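Long-range contacts in pyroglutatmate porin OpdO (Pseudomonas aeruginosa, PDB 3SZV), which probably acts as an outer-membrane porin of the OprD family, a beta-barrel channel thought to admit small carboxylate solutes: residues L29-Y33 and R391-S395; F180-I185 and P285-A290; F299-G303 and R375-V379; G328-R334 and N355-V361. All coordinates share one frame; numbering follows the deposited sequence. Where two conformers were deposited one is given.

How the contacts relate
A porin of this kind combines a wall of antiparallel strands with loops folded into its lumen, and the four contacts sample both. Contact 1 closes the barrel between first and last strands; contact 4 is a hairpin further round the same wall, its centre about 14 Å from that of contact 1. Contact 3 presses an inturned loop on the strand between them: it touches contact 1 through Arg391 N and Arg375 O, and contact 4 through Gln301 N and Asn355 OD1, and it shares water 4 with contact 4. The same loop joins a second loop in contact 2, whose centre lies about 19 Å from contact 3 and 28 Å from contact 1.

Contact 1. Residues L29-Y33 and R391-S395; sequences LRNFY and RLILS
Asn31 and Leu394 form a hydrogen-bonded antiparallel pair at the seam of an OprD-type beta-barrel, where the first strand of the wall, 24-38, meets the last, 387-399. Residues some 360 positions apart in sequence are thereby zipped together, which is how such a barrel closes. Asn31 N donates to Leu394 O at 2.8 Å and Leu394 N returns the bond to Asn31 O; Tyr33 and Leu392 make the same exchange two residues further along.

The side chain of Asn31 starts with CB resting 4.0 Å from Leu394 CB. Its CG is anti to the backbone N (chi1 -174°), and the amide at the end is held on two sides: ND2 bonds Gln52 and OD1 receives the indole N-H of Trp50, both on the adjoining strand 49-59. Water 1 can donate to Asn31 OD1 at 3.1 Å or to Leu392 O at 3.0 Å, but with more acceptors in reach than protons it may bridge the seam only part of the time.

The other face carries Arg30, Phe32, Ile393 and Ser395. Here Glu28 pairs with Arg30 and, in one of two serine conformers, bonds Ser395 OG, while Asp138 takes a second salt bridge from Arg30. In one of its two conformers, the Phe32 ring lies alongside Ile393, with Phe32 CE1 3.4 Å from Ile393 CG1 and Phe32 CZ 3.9 Å from Arg391 CD.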
loop_
_atom_site.group_PDB
_atom_site.type_symbol
_atom_site.label_atom_id
_atom_site.label_comp_id
_atom_site.label_asym_id
_atom_site.label_seq_id
_atom_site.Cartn_x
_atom_site.Cartn_y
_atom_site.Cartn_z
ATOM N N LEU A 29 -8.166 14.972 9.139
ATOM C CA LEU A 29 -7.296 15.299 10.261
ATOM C C LEU A 29 -6.759 13.996 10.818
ATOM O O LEU A 29 -7.512 13.041 10.992
ATOM C CB LEU A 29 -8.077 16.019 11.356
ATOM C CG LEU A 29 -8.276 17.537 11.253
ATOM C CD1 LEU A 29 -8.578 17.991 9.834
ATOM C CD2 LEU A 29 -9.369 17.994 12.217
ATOM N N ARG A 30 -5.461 13.950 11.096
ATOM C CA ARG A 30 -4.853 12.763 11.681
ATOM C C ARG A 30 -3.968 13.151 12.828
ATOM O O ARG A 30 -3.125 14.036 12.706
ATOM C CB ARG A 30 -3.988 12.049 10.657
ATOM C CG ARG A 30 -4.745 11.361 9.595
ATOM C CD ARG A 30 -3.780 10.501 8.824
ATOM N NE ARG A 30 -4.377 10.040 7.591
ATOM C CZ ARG A 30 -3.710 9.389 6.648
ATOM N NH1 ARG A 30 -2.419 9.120 6.812
ATOM N NH2 ARG A 30 -4.345 9.000 5.556
ATOM N N ASN A 31 -4.148 12.472 13.950
ATOM C CA ASN A 31 -3.291 12.672 15.091
ATOM C C ASN A 31 -2.638 11.321 15.352
ATOM O O ASN A 31 -3.324 10.318 15.570
ATOM C CB ASN A 31 -4.106 13.146 16.291
ATOM C CG ASN A 31 -3.233 13.513 17.469
ATOM O OD1 ASN A 31 -2.937 12.671 18.314
ATOM N ND2 ASN A 31 -2.799 14.766 17.523
ATOM N N PHE A 32 -1.315 11.303 15.323
ATOM C CA PHE A 32 -0.572 10.053 15.277
ATOM C C PHE A 32 0.453 9.993 16.401
ATOM O O PHE A 32 1.304 10.876 16.520
ATOM C CB PHE A 32 0.141 9.937 13.927
ATOM C CG PHE A 32 0.512 8.531 13.545
ATOM C CD1 PHE A 32 -0.180 7.877 12.541
ATOM C CD2 PHE A 32 1.550 7.869 14.176
ATOM C CE1 PHE A 32 0.154 6.588 12.174
ATOM C CE2 PHE A 32 1.889 6.575 13.814
ATOM C CZ PHE A 32 1.189 5.936 12.813
ATOM N N TYR A 33 0.365 8.953 17.216
ATOM C CA TYR A 33 1.361 8.710 18.246
ATOM C C TYR A 33 2.039 7.375 17.986
ATOM O O TYR A 33 1.388 6.379 17.655
ATOM C CB TYR A 33 0.741 8.724 19.639
ATOM C CG TYR A 33 1.739 8.350 20.707
ATOM C CD1 TYR A 33 2.673 9.269 21.160
ATOM C CD2 TYR A 33 1.760 7.070 21.243
ATOM C CE1 TYR A 33 3.599 8.927 22.134
ATOM C CE2 TYR A 33 2.678 6.719 22.215
ATOM C CZ TYR A 33 3.591 7.651 22.655
ATOM O OH TYR A 33 4.506 7.300 23.624
ATOM N N ARG A 391 1.136 2.039 18.123
ATOM C CA ARG A 391 0.660 3.192 17.364
ATOM C C ARG A 391 -0.731 3.538 17.849
ATOM O O ARG A 391 -1.552 2.658 18.116
ATOM C CB ARG A 391 0.615 2.901 15.865
ATOM C CG ARG A 391 1.935 2.439 15.275
ATOM C CD ARG A 391 1.862 2.225 13.771
ATOM N NE ARG A 391 3.074 1.573 13.284
ATOM C CZ ARG A 391 3.498 1.599 12.024
ATOM N NH1 ARG A 391 2.814 2.257 11.097
ATOM N NH2 ARG A 391 4.617 0.966 11.692
ATOM N N LEU A 392 -0.995 4.831 17.979
ATOM C CA LEU A 392 -2.333 5.293 18.285
ATOM C C LEU A 392 -2.659 6.338 17.244
ATOM O O LEU A 392 -1.946 7.337 17.120
ATOM C CB LEU A 392 -2.409 5.908 19.679
ATOM C CG LEU A 392 -3.820 6.275 20.132
ATOM C CD1 LEU A 392 -4.724 5.049 20.070
ATOM C CD2 LEU A 392 -3.800 6.867 21.534
ATOM N N ILE A 393 -3.712 6.097 16.475
ATOM C CA ILE A 393 -4.084 7.005 15.402
ATOM C C ILE A 393 -5.515 7.484 15.584
ATOM O O ILE A 393 -6.450 6.682 15.649
ATOM C CB ILE A 393 -3.949 6.336 14.021
ATOM C CG1 ILE A 393 -2.609 5.599 13.903
ATOM C CG2 ILE A 393 -4.110 7.369 12.904
ATOM C CD1 ILE A 393 -2.689 4.116 14.218
ATOM N N LEU A 394 -5.672 8.798 15.684
ATOM C CA LEU A 394 -6.991 9.423 15.682
ATOM C C LEU A 394 -7.192 10.050 14.313
ATOM O O LEU A 394 -6.308 10.745 13.799
ATOM C CB LEU A 394 -7.088 10.492 16.766
ATOM C CG LEU A 394 -7.309 10.055 18.214
ATOM C CD1 LEU A 394 -6.365 8.939 18.621
ATOM C CD2 LEU A 394 -7.158 11.251 19.143
ATOM N N SER A 395 -8.347 9.807 13.705
ATOM C CA SER A 395 -8.610 10.293 12.359
ATOM C C SER A 395 -10.016 10.863 12.240
ATOM O O SER A 395 -10.954 10.368 12.859
ATOM C CB SER A 395 -8.419 9.164 11.339
ATOM O OG SER A 395 -8.666 9.618 10.017
HETATM O O HOH W 1 -3.031 9.647 18.714
#

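Contact 2. Residues F180-I185 and P285-A290; sequences FSANRI and PYPYIA
Asn183 lies flat on the phenol of Tyr288, the main fit of shapes between two loops that meet in the barrel. Its CB sits squarely over the ring, 3.7 Å from the centroid and only 10° off the normal, a CH-pi contact. The amide beyond continues over the hydroxyl end of the same ring, its plane turned by just 21°, so the two flat groups are stacked. Tyr288 holds CG between its backbone N and carbonyl carbon (chi1 53°), and this brings the ring beneath the asparagine.

Two further side chains reach across to the proline rings. Arg184 runs past Pro285 in the opposite direction, with Arg184 CD 3.7 Å from Pro285 CB, while Ile185 CD1 settles between Pro287 CB, at 3.8 Å, and Pro285 O, at 4.1 Å. At the far end, Ile289 CG2 packs on Phe180 CD1. The backbones are joined by a single bridge between Ala182 and Ile289: Ala290 N donates to Ser181 O, and Asn183 N to Tyr288 O at 2.8 Å, nearly along the C=O axis.

Loops between strands 159-170 and 186-200 and between 271-281 and 311-320 correspond by strand order to L4 and L7, which help to narrow the channel in OprD relatives. Water 3 donates to Asn183 O and Tyr286 O and accepts from Asn183 ND2 and Arg184 NH1, a full set of four bonds. Asp304 pairs with Arg184 and also bonds Tyr288 OH; shared water and shared carboxylate together imply a junction fixed by polar links as well as by shape.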
loop_
_atom_site.group_PDB
_atom_site.type_symbol
_atom_site.label_atom_id
_atom_site.label_comp_id
_atom_site.label_asym_id
_atom_site.label_seq_id
_atom_site.Cartn_x
_atom_site.Cartn_y
_atom_site.Cartn_z
ATOM N N PHE A 180 14.964 6.982 -6.249
ATOM C CA PHE A 180 14.642 5.704 -5.629
ATOM C C PHE A 180 15.854 4.909 -5.168
ATOM O O PHE A 180 16.968 5.078 -5.670
ATOM C CB PHE A 180 13.926 4.795 -6.634
ATOM C CG PHE A 180 12.654 5.358 -7.197
ATOM C CD1 PHE A 180 11.511 5.426 -6.424
ATOM C CD2 PHE A 180 12.590 5.755 -8.526
ATOM C CE1 PHE A 180 10.321 5.926 -6.955
ATOM C CE2 PHE A 180 11.411 6.250 -9.061
ATOM C CZ PHE A 180 10.283 6.329 -8.282
ATOM N N SER A 181 15.599 4.022 -4.214
ATOM C CA SER A 181 16.517 2.933 -3.904
ATOM C C SER A 181 15.686 1.695 -3.613
ATOM O O SER A 181 14.455 1.765 -3.546
ATOM C CB SER A 181 17.423 3.271 -2.714
ATOM O OG SER A 181 16.701 3.305 -1.495
ATOM N N ALA A 182 16.342 0.554 -3.478
ATOM C CA ALA A 182 15.635 -0.692 -3.186
ATOM C C ALA A 182 15.804 -1.087 -1.725
ATOM O O ALA A 182 16.879 -0.956 -1.153
ATOM C CB ALA A 182 16.113 -1.809 -4.098
ATOM N N ASN A 183 14.715 -1.543 -1.125
ATOM C CA ASN A 183 14.734 -2.019 0.255
ATOM C C ASN A 183 15.808 -3.094 0.463
ATOM O O ASN A 183 15.872 -4.059 -0.317
ATOM C CB ASN A 183 13.358 -2.569 0.629
ATOM C CG ASN A 183 13.206 -2.785 2.116
ATOM O OD1 ASN A 183 13.069 -1.828 2.884
ATOM N ND2 ASN A 183 13.244 -4.045 2.542
ATOM N N ARG A 184 16.619 -2.915 1.512
ATOM C CA ARG A 184 17.796 -3.752 1.847
ATOM C C ARG A 184 18.942 -3.667 0.851
ATOM O O ARG A 184 20.097 -3.482 1.251
ATOM C CB ARG A 184 17.430 -5.230 2.048
ATOM C CG ARG A 184 16.557 -5.523 3.254
ATOM C CD ARG A 184 16.311 -7.036 3.348
ATOM N NE ARG A 184 15.451 -7.406 4.464
ATOM C CZ ARG A 184 14.121 -7.475 4.409
ATOM N NH1 ARG A 184 13.483 -7.204 3.268
ATOM N NH2 ARG A 184 13.436 -7.818 5.493
ATOM N N ILE A 185 18.622 -3.815 -0.428
ATOM C CA ILE A 185 19.630 -3.981 -1.475
ATOM C C ILE A 185 20.344 -2.673 -1.816
ATOM O O ILE A 185 21.504 -2.676 -2.246
ATOM C CB ILE A 185 18.970 -4.580 -2.725
ATOM C CG1 ILE A 185 18.596 -6.043 -2.463
ATOM C CG2 ILE A 185 19.864 -4.447 -3.955
ATOM C CD1 ILE A 185 17.352 -6.475 -3.223
ATOM N N PRO A 285 17.192 -10.969 -0.858
ATOM C CA PRO A 285 15.878 -10.791 -0.243
ATOM C C PRO A 285 14.910 -10.198 -1.265
ATOM O O PRO A 285 15.303 -9.879 -2.396
ATOM C CB PRO A 285 16.164 -9.792 0.875
ATOM C CG PRO A 285 17.224 -8.910 0.279
ATOM C CD PRO A 285 18.113 -9.872 -0.515
ATOM N N TYR A 286 13.646 -10.047 -0.877
ATOM C CA TYR A 286 12.639 -9.566 -1.820
ATOM C C TYR A 286 12.824 -8.086 -2.139
ATOM O O TYR A 286 12.766 -7.249 -1.248
ATOM C CB TYR A 286 11.275 -9.761 -1.207
ATOM C CG TYR A 286 10.125 -9.431 -2.131
ATOM C CD1 TYR A 286 9.817 -10.271 -3.196
ATOM C CD2 TYR A 286 9.328 -8.305 -1.927
ATOM C CE1 TYR A 286 8.751 -10.017 -4.039
ATOM C CE2 TYR A 286 8.253 -8.036 -2.781
ATOM C CZ TYR A 286 7.971 -8.900 -3.824
ATOM O OH TYR A 286 6.913 -8.687 -4.679
ATOM N N PRO A 287 13.045 -7.761 -3.416
ATOM C CA PRO A 287 13.282 -6.351 -3.721
ATOM C C PRO A 287 11.986 -5.587 -3.915
ATOM O O PRO A 287 10.996 -6.122 -4.422
ATOM C CB PRO A 287 14.062 -6.406 -5.040
ATOM C CG PRO A 287 13.572 -7.660 -5.698
ATOM C CD PRO A 287 13.319 -8.644 -4.566
ATOM N N TYR A 288 12.016 -4.325 -3.490
ATOM C CA TYR A 288 10.932 -3.375 -3.725
ATOM C C TYR A 288 11.469 -1.988 -3.488
ATOM O O TYR A 288 12.534 -1.822 -2.903
ATOM C CB TYR A 288 9.715 -3.649 -2.835
ATOM C CG TYR A 288 9.889 -3.763 -1.327
ATOM C CD1 TYR A 288 9.455 -2.751 -0.479
ATOM C CD2 TYR A 288 10.398 -4.928 -0.748
ATOM C CE1 TYR A 288 9.551 -2.879 0.903
ATOM C CE2 TYR A 288 10.480 -5.067 0.627
ATOM C CZ TYR A 288 10.060 -4.038 1.444
ATOM O OH TYR A 288 10.099 -4.139 2.804
ATOM N N ILE A 289 10.715 -0.979 -3.915
ATOM C CA ILE A 289 11.145 0.393 -3.740
ATOM C C ILE A 289 11.191 0.748 -2.248
ATOM O O ILE A 289 10.222 0.557 -1.514
ATOM C CB ILE A 289 10.204 1.327 -4.506
ATOM C CG1 ILE A 289 10.451 1.183 -6.003
ATOM C CG2 ILE A 289 10.422 2.767 -4.083
ATOM C CD1 ILE A 289 9.333 1.737 -6.856
ATOM N N ALA A 290 12.350 1.219 -1.783
ATOM C CA ALA A 290 12.489 1.580 -0.375
ATOM C C ALA A 290 11.469 2.645 0.007
ATOM O O ALA A 290 11.275 3.612 -0.748
ATOM C CB ALA A 290 13.916 2.088 -0.084
HETATM O O HOH W 2 13.025 4.778 -2.693
HETATM O O HOH W 3 14.204 -6.170 0.656
#

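Contact 3. Residues F299-G303 and R375-V379; sequences FIQIG and RNATV
Water 4 lies between Gln301 and Arg375: it donates to Gln301 OE1 at 2.8 Å and accepts from Arg375 NH2 at 2.9 Å, and Asp357 on the next strand of the wall is a further acceptor. A second solvent bridge runs beside it, through water 5, from Arg375 NH1 to Gln301 O. No direct hydrogen bond joins the two segments; the hydrogen-bonded links between them run through water.

The two side chains nevertheless touch, sliding past each other in opposite directions. Gln301 is extended, whereas Arg375 bends at chi3 (62°), which curls its guanidinium back under the glutamine stem. Gln301 CG rests 3.6 Å above one face of that group, offset toward its rim. Further out, the glutamine amide lies on the methyl of Ala377, with Gln301 CD 3.6 Å from Ala377 CB, and its NE2 is taken by Glu389. Ile302 extends the apolar side: its CD1 touches both Ala377 CB at 3.8 Å and Val379 CG2 at 3.6 Å.

Here a turn of the inward-folded loop 282-310, L7 by strand order, leans on the inner wall of the barrel at strand 371-381. Glu353 holds the turn from beside the contact, accepting the backbone N-H groups of Ile302 and Gly303. Arg375 and Arg334 bring their NH2 atoms close together, and such rows of arginines are a hallmark of OprD-type channels. Although Asp357 offsets some charge through a long, weak ion pair with Arg375 NE, the two arginines may contribute to a basic lumen surface, as in OprD relatives.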
loop_
_atom_site.group_PDB
_atom_site.type_symbol
_atom_site.label_atom_id
_atom_site.label_comp_id
_atom_site.label_asym_id
_atom_site.label_seq_id
_atom_site.Cartn_x
_atom_site.Cartn_y
_atom_site.Cartn_z
ATOM N N PHE A 299 3.592 -9.636 4.796
ATOM C CA PHE A 299 4.010 -8.284 5.169
ATOM C C PHE A 299 2.953 -7.707 6.102
ATOM O O PHE A 299 1.779 -7.576 5.729
ATOM C CB PHE A 299 4.169 -7.415 3.910
ATOM C CG PHE A 299 4.158 -5.923 4.158
ATOM C CD1 PHE A 299 5.120 -5.316 4.950
ATOM C CD2 PHE A 299 3.216 -5.127 3.528
ATOM C CE1 PHE A 299 5.111 -3.924 5.146
ATOM C CE2 PHE A 299 3.207 -3.746 3.713
ATOM C CZ PHE A 299 4.155 -3.151 4.520
ATOM N N ILE A 300 3.380 -7.384 7.318
ATOM C CA ILE A 300 2.472 -6.957 8.375
ATOM C C ILE A 300 2.939 -5.637 9.006
ATOM O O ILE A 300 3.489 -4.793 8.288
ATOM C CB ILE A 300 2.218 -8.108 9.375
ATOM C CG1 ILE A 300 3.519 -8.628 9.996
ATOM C CG2 ILE A 300 1.477 -9.239 8.676
ATOM C CD1 ILE A 300 3.266 -9.500 11.224
ATOM N N GLN A 301 2.707 -5.419 10.303
ATOM C CA GLN A 301 2.893 -4.072 10.842
ATOM C C GLN A 301 4.331 -3.598 10.743
ATOM O O GLN A 301 4.600 -2.472 10.308
ATOM C CB GLN A 301 2.400 -3.972 12.289
ATOM C CG GLN A 301 2.541 -2.579 12.884
ATOM C CD GLN A 301 1.852 -2.446 14.236
ATOM O OE1 GLN A 301 0.850 -3.110 14.511
ATOM N NE2 GLN A 301 2.390 -1.584 15.092
ATOM N N ILE A 302 5.255 -4.454 11.145
ATOM C CA ILE A 302 6.665 -4.082 11.125
ATOM C C ILE A 302 7.412 -4.796 10.003
ATOM O O ILE A 302 7.968 -4.158 9.094
ATOM C CB ILE A 302 7.336 -4.361 12.477
ATOM C CG1 ILE A 302 6.645 -3.546 13.582
ATOM C CG2 ILE A 302 8.833 -4.026 12.420
ATOM C CD1 ILE A 302 7.170 -3.803 14.974
ATOM N N GLY A 303 7.398 -6.119 10.037
ATOM C CA GLY A 303 8.224 -6.891 9.126
ATOM C C GLY A 303 7.581 -7.340 7.833
ATOM O O GLY A 303 6.349 -7.459 7.725
ATOM N N ARG A 375 -2.662 0.099 17.335
ATOM C CA ARG A 375 -1.958 -1.002 16.689
ATOM C C ARG A 375 -0.747 -1.376 17.529
ATOM O O ARG A 375 0.169 -0.573 17.709
ATOM C CB ARG A 375 -1.506 -0.607 15.279
ATOM C CG ARG A 375 -2.628 -0.027 14.416
ATOM C CD ARG A 375 -2.165 0.222 12.980
ATOM N NE ARG A 375 -1.773 -1.027 12.338
ATOM C CZ ARG A 375 -0.826 -1.143 11.409
ATOM N NH1 ARG A 375 -0.146 -0.079 10.990
ATOM N NH2 ARG A 375 -0.537 -2.342 10.907
ATOM N N ASN A 376 -0.740 -2.598 18.048
ATOM C CA ASN A 376 0.326 -3.039 18.921
ATOM C C ASN A 376 1.078 -4.183 18.252
ATOM O O ASN A 376 0.464 -5.104 17.714
ATOM C CB ASN A 376 -0.288 -3.470 20.260
ATOM C CG ASN A 376 0.680 -4.221 21.145
ATOM O OD1 ASN A 376 0.538 -5.429 21.342
ATOM N ND2 ASN A 376 1.664 -3.517 21.693
ATOM N N ALA A 377 2.403 -4.112 18.250
ATOM C CA ALA A 377 3.210 -5.154 17.632
ATOM C C ALA A 377 4.383 -5.542 18.515
ATOM O O ALA A 377 4.941 -4.709 19.242
ATOM C CB ALA A 377 3.716 -4.704 16.281
ATOM N N THR A 378 4.752 -6.811 18.426
ATOM C CA THR A 378 5.918 -7.343 19.122
ATOM C C THR A 378 6.709 -8.148 18.109
ATOM O O THR A 378 6.131 -8.987 17.417
ATOM C CB THR A 378 5.473 -8.297 20.249
ATOM O OG1 THR A 378 4.694 -7.566 21.199
ATOM C CG2 THR A 378 6.682 -8.911 20.965
ATOM N N VAL A 379 8.020 -7.914 18.027
ATOM C CA VAL A 379 8.875 -8.683 17.138
ATOM C C VAL A 379 10.006 -9.281 17.957
ATOM O O VAL A 379 10.622 -8.571 18.752
ATOM C CB VAL A 379 9.518 -7.786 16.048
ATOM C CG1 VAL A 379 10.543 -8.574 15.240
ATOM C CG2 VAL A 379 8.450 -7.174 15.134
HETATM O O HOH W 4 -1.126 -4.281 12.943
HETATM O O HOH W 5 2.506 -0.647 9.567
#

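Contact 4. Residues G328-R334 and N355-V361; sequences GLSFMSR and NTDLGYV
Arg334 meets Asn355 edge-on: its NE donates to Asn355 OD1 at 2.9 Å with a bent N-H...O angle of 145°, and NH2 adds a weak bond to the same oxygen. The guanidinium and amide planes stand 69° apart. One face of the guanidinium is occupied by Met332, whose CE lies 3.6 Å above its centre; bends at chi2 and chi3 fold the thioether over to that spot. The same methyl touches the carboxylate of the facing residue, with Met332 CE 3.5 Å from Asp357 OD2. Asp357 OD1 accepts from water 4, to which Arg334 NH2 gives a weak bond.

All this lies on the inward face of a beta-hairpin of the barrel wall, strands 329-343 and 346-361, whose segments run almost exactly antiparallel at 178°. Backbone exchanges at Ser330-Gly359, Met332-Asp357 and Arg334-Asn355 fix the register. Through the wall, on the outward face, Ser333 OG and Thr356 OG1 share a hydrogen bond of 3.1 Å in which either may donate, and Thr356 CG2 reaches Phe331 CE1 at 3.6 Å. At the opposite end of the ladder, Tyr360 CD1 comes to 3.3 Å from Gly328 C, and Leu329 CB lies at the edge of the tyrosine ring, in its plane.

Further out, Asn355 OD1 also receives the backbone N-H of Gln301 from the inturned loop, so one oxygen serves wall and loop. Glu353 takes the other end of the amide, Asn355 ND2, which fixes how the group is turned toward Arg334.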
loop_
_atom_site.group_PDB
_atom_site.type_symbol
_atom_site.label_atom_id
_atom_site.label_comp_id
_atom_site.label_asym_id
_atom_site.label_seq_id
_atom_site.Cartn_x
_atom_site.Cartn_y
_atom_site.Cartn_z
ATOM N N GLY A 328 -19.112 0.385 15.130
ATOM C CA GLY A 328 -17.854 1.066 14.852
ATOM C C GLY A 328 -16.618 0.297 15.285
ATOM O O GLY A 328 -15.498 0.679 14.972
ATOM N N LEU A 329 -16.833 -0.816 15.979
ATOM C CA LEU A 329 -15.753 -1.497 16.685
ATOM C C LEU A 329 -15.126 -2.608 15.856
ATOM O O LEU A 329 -15.826 -3.383 15.204
ATOM C CB LEU A 329 -16.302 -2.068 17.993
ATOM C CG LEU A 329 -15.320 -2.642 19.010
ATOM C CD1 LEU A 329 -14.317 -1.592 19.426
ATOM C CD2 LEU A 329 -16.107 -3.151 20.216
ATOM N N SER A 330 -13.802 -2.718 15.935
ATOM C CA SER A 330 -13.071 -3.713 15.159
ATOM C C SER A 330 -11.944 -4.326 15.986
ATOM O O SER A 330 -11.346 -3.656 16.830
ATOM C CB SER A 330 -12.484 -3.082 13.889
ATOM O OG SER A 330 -11.634 -1.994 14.210
ATOM N N PHE A 331 -11.661 -5.598 15.732
ATOM C CA PHE A 331 -10.544 -6.282 16.361
ATOM C C PHE A 331 -9.857 -7.132 15.311
ATOM O O PHE A 331 -10.515 -7.830 14.537
ATOM C CB PHE A 331 -11.033 -7.186 17.498
ATOM C CG PHE A 331 -9.938 -8.021 18.119
ATOM C CD1 PHE A 331 -9.129 -7.491 19.112
ATOM C CD2 PHE A 331 -9.696 -9.324 17.690
ATOM C CE1 PHE A 331 -8.117 -8.252 19.688
ATOM C CE2 PHE A 331 -8.692 -10.091 18.272
ATOM C CZ PHE A 331 -7.897 -9.549 19.264
ATOM N N MET A 332 -8.532 -7.080 15.297
ATOM C CA MET A 332 -7.730 -7.989 14.489
ATOM C C MET A 332 -6.517 -8.438 15.295
ATOM O O MET A 332 -5.923 -7.639 16.024
ATOM C CB MET A 332 -7.279 -7.303 13.198
ATOM C CG MET A 332 -6.448 -8.211 12.280
ATOM S SD MET A 332 -4.676 -8.294 12.641
ATOM C CE MET A 332 -4.181 -6.648 12.163
ATOM N N SER A 333 -6.156 -9.712 15.193
ATOM C CA SER A 333 -4.865 -10.135 15.713
ATOM C C SER A 333 -4.242 -11.106 14.724
ATOM O O SER A 333 -4.931 -11.926 14.112
ATOM C CB SER A 333 -5.008 -10.757 17.102
ATOM O OG SER A 333 -3.753 -10.790 17.768
ATOM N N ARG A 334 -2.931 -11.020 14.564
ATOM C CA ARG A 334 -2.254 -11.918 13.643
ATOM C C ARG A 334 -0.867 -12.243 14.164
ATOM O O ARG A 334 -0.304 -11.509 14.974
ATOM C CB ARG A 334 -2.187 -11.320 12.233
ATOM C CG ARG A 334 -1.507 -9.970 12.177
ATOM C CD ARG A 334 -1.579 -9.349 10.791
ATOM N NE ARG A 334 -1.108 -7.977 10.865
ATOM C CZ ARG A 334 -1.320 -7.058 9.934
ATOM N NH1 ARG A 334 -1.952 -7.379 8.814
ATOM N NH2 ARG A 334 -0.877 -5.819 10.105
ATOM N N ASN A 355 0.780 -8.955 15.888
ATOM C CA ASN A 355 0.124 -7.652 15.792
ATOM C C ASN A 355 -1.279 -7.749 16.347
ATOM O O ASN A 355 -1.953 -8.762 16.150
ATOM C CB ASN A 355 -0.078 -7.203 14.340
ATOM C CG ASN A 355 1.205 -7.014 13.547
ATOM O OD1 ASN A 355 1.131 -6.872 12.326
ATOM N ND2 ASN A 355 2.370 -6.983 14.202
ATOM N N THR A 356 -1.736 -6.696 17.015
ATOM C CA THR A 356 -3.136 -6.607 17.431
ATOM C C THR A 356 -3.634 -5.203 17.161
ATOM O O THR A 356 -2.999 -4.232 17.569
ATOM C CB THR A 356 -3.304 -6.913 18.925
ATOM O OG1 THR A 356 -2.820 -8.231 19.189
ATOM C CG2 THR A 356 -4.786 -6.812 19.332
ATOM N N ASP A 357 -4.766 -5.096 16.460
ATOM C CA ASP A 357 -5.378 -3.807 16.159
ATOM C C ASP A 357 -6.743 -3.740 16.822
ATOM O O ASP A 357 -7.564 -4.634 16.637
ATOM C CB ASP A 357 -5.593 -3.635 14.654
ATOM C CG ASP A 357 -4.311 -3.349 13.888
ATOM O OD1 ASP A 357 -3.228 -3.328 14.502
ATOM O OD2 ASP A 357 -4.407 -3.159 12.655
ATOM N N LEU A 358 -6.992 -2.673 17.576
ATOM C CA LEU A 358 -8.299 -2.429 18.166
ATOM C C LEU A 358 -8.734 -1.068 17.670
ATOM O O LEU A 358 -7.971 -0.106 17.736
ATOM C CB LEU A 358 -8.195 -2.387 19.690
ATOM C CG LEU A 358 -9.030 -3.353 20.530
ATOM C CD1 LEU A 358 -8.928 -2.962 21.995
ATOM C CD2 LEU A 358 -10.479 -3.360 20.076
ATOM N N GLY A 359 -9.956 -0.964 17.169
ATOM C CA GLY A 359 -10.388 0.320 16.649
ATOM C C GLY A 359 -11.845 0.621 16.887
ATOM O O GLY A 359 -12.659 -0.287 17.037
ATOM N N TYR A 360 -12.174 1.907 16.949
ATOM C CA TYR A 360 -13.560 2.323 17.005
ATOM C C TYR A 360 -13.776 3.564 16.172
ATOM O O TYR A 360 -13.000 4.519 16.251
ATOM C CB TYR A 360 -14.018 2.611 18.426
ATOM C CG TYR A 360 -15.509 2.803 18.482
ATOM C CD1 TYR A 360 -16.364 1.729 18.274
ATOM C CD2 TYR A 360 -16.062 4.049 18.719
ATOM C CE1 TYR A 360 -17.731 1.887 18.316
ATOM C CE2 TYR A 360 -17.431 4.221 18.762
ATOM C CZ TYR A 360 -18.261 3.137 18.559
ATOM O OH TYR A 360 -19.619 3.297 18.600
ATOM N N VAL A 361 -14.851 3.550 15.393
ATOM C CA VAL A 361 -15.253 4.711 14.616
ATOM C C VAL A 361 -16.624 5.149 15.105
ATOM O O VAL A 361 -17.563 4.345 15.163
ATOM C CB VAL A 361 -15.300 4.394 13.111
ATOM C CG1 VAL A 361 -15.793 5.597 12.332
ATOM C CG2 VAL A 361 -13.924 3.976 12.615
HETATM O O HOH W 6 -21.005 1.159 17.949
HETATM O O HOH W 7 -9.078 -3.058 14.495
HETATM O O HOH W 4 -1.126 -4.281 12.943
#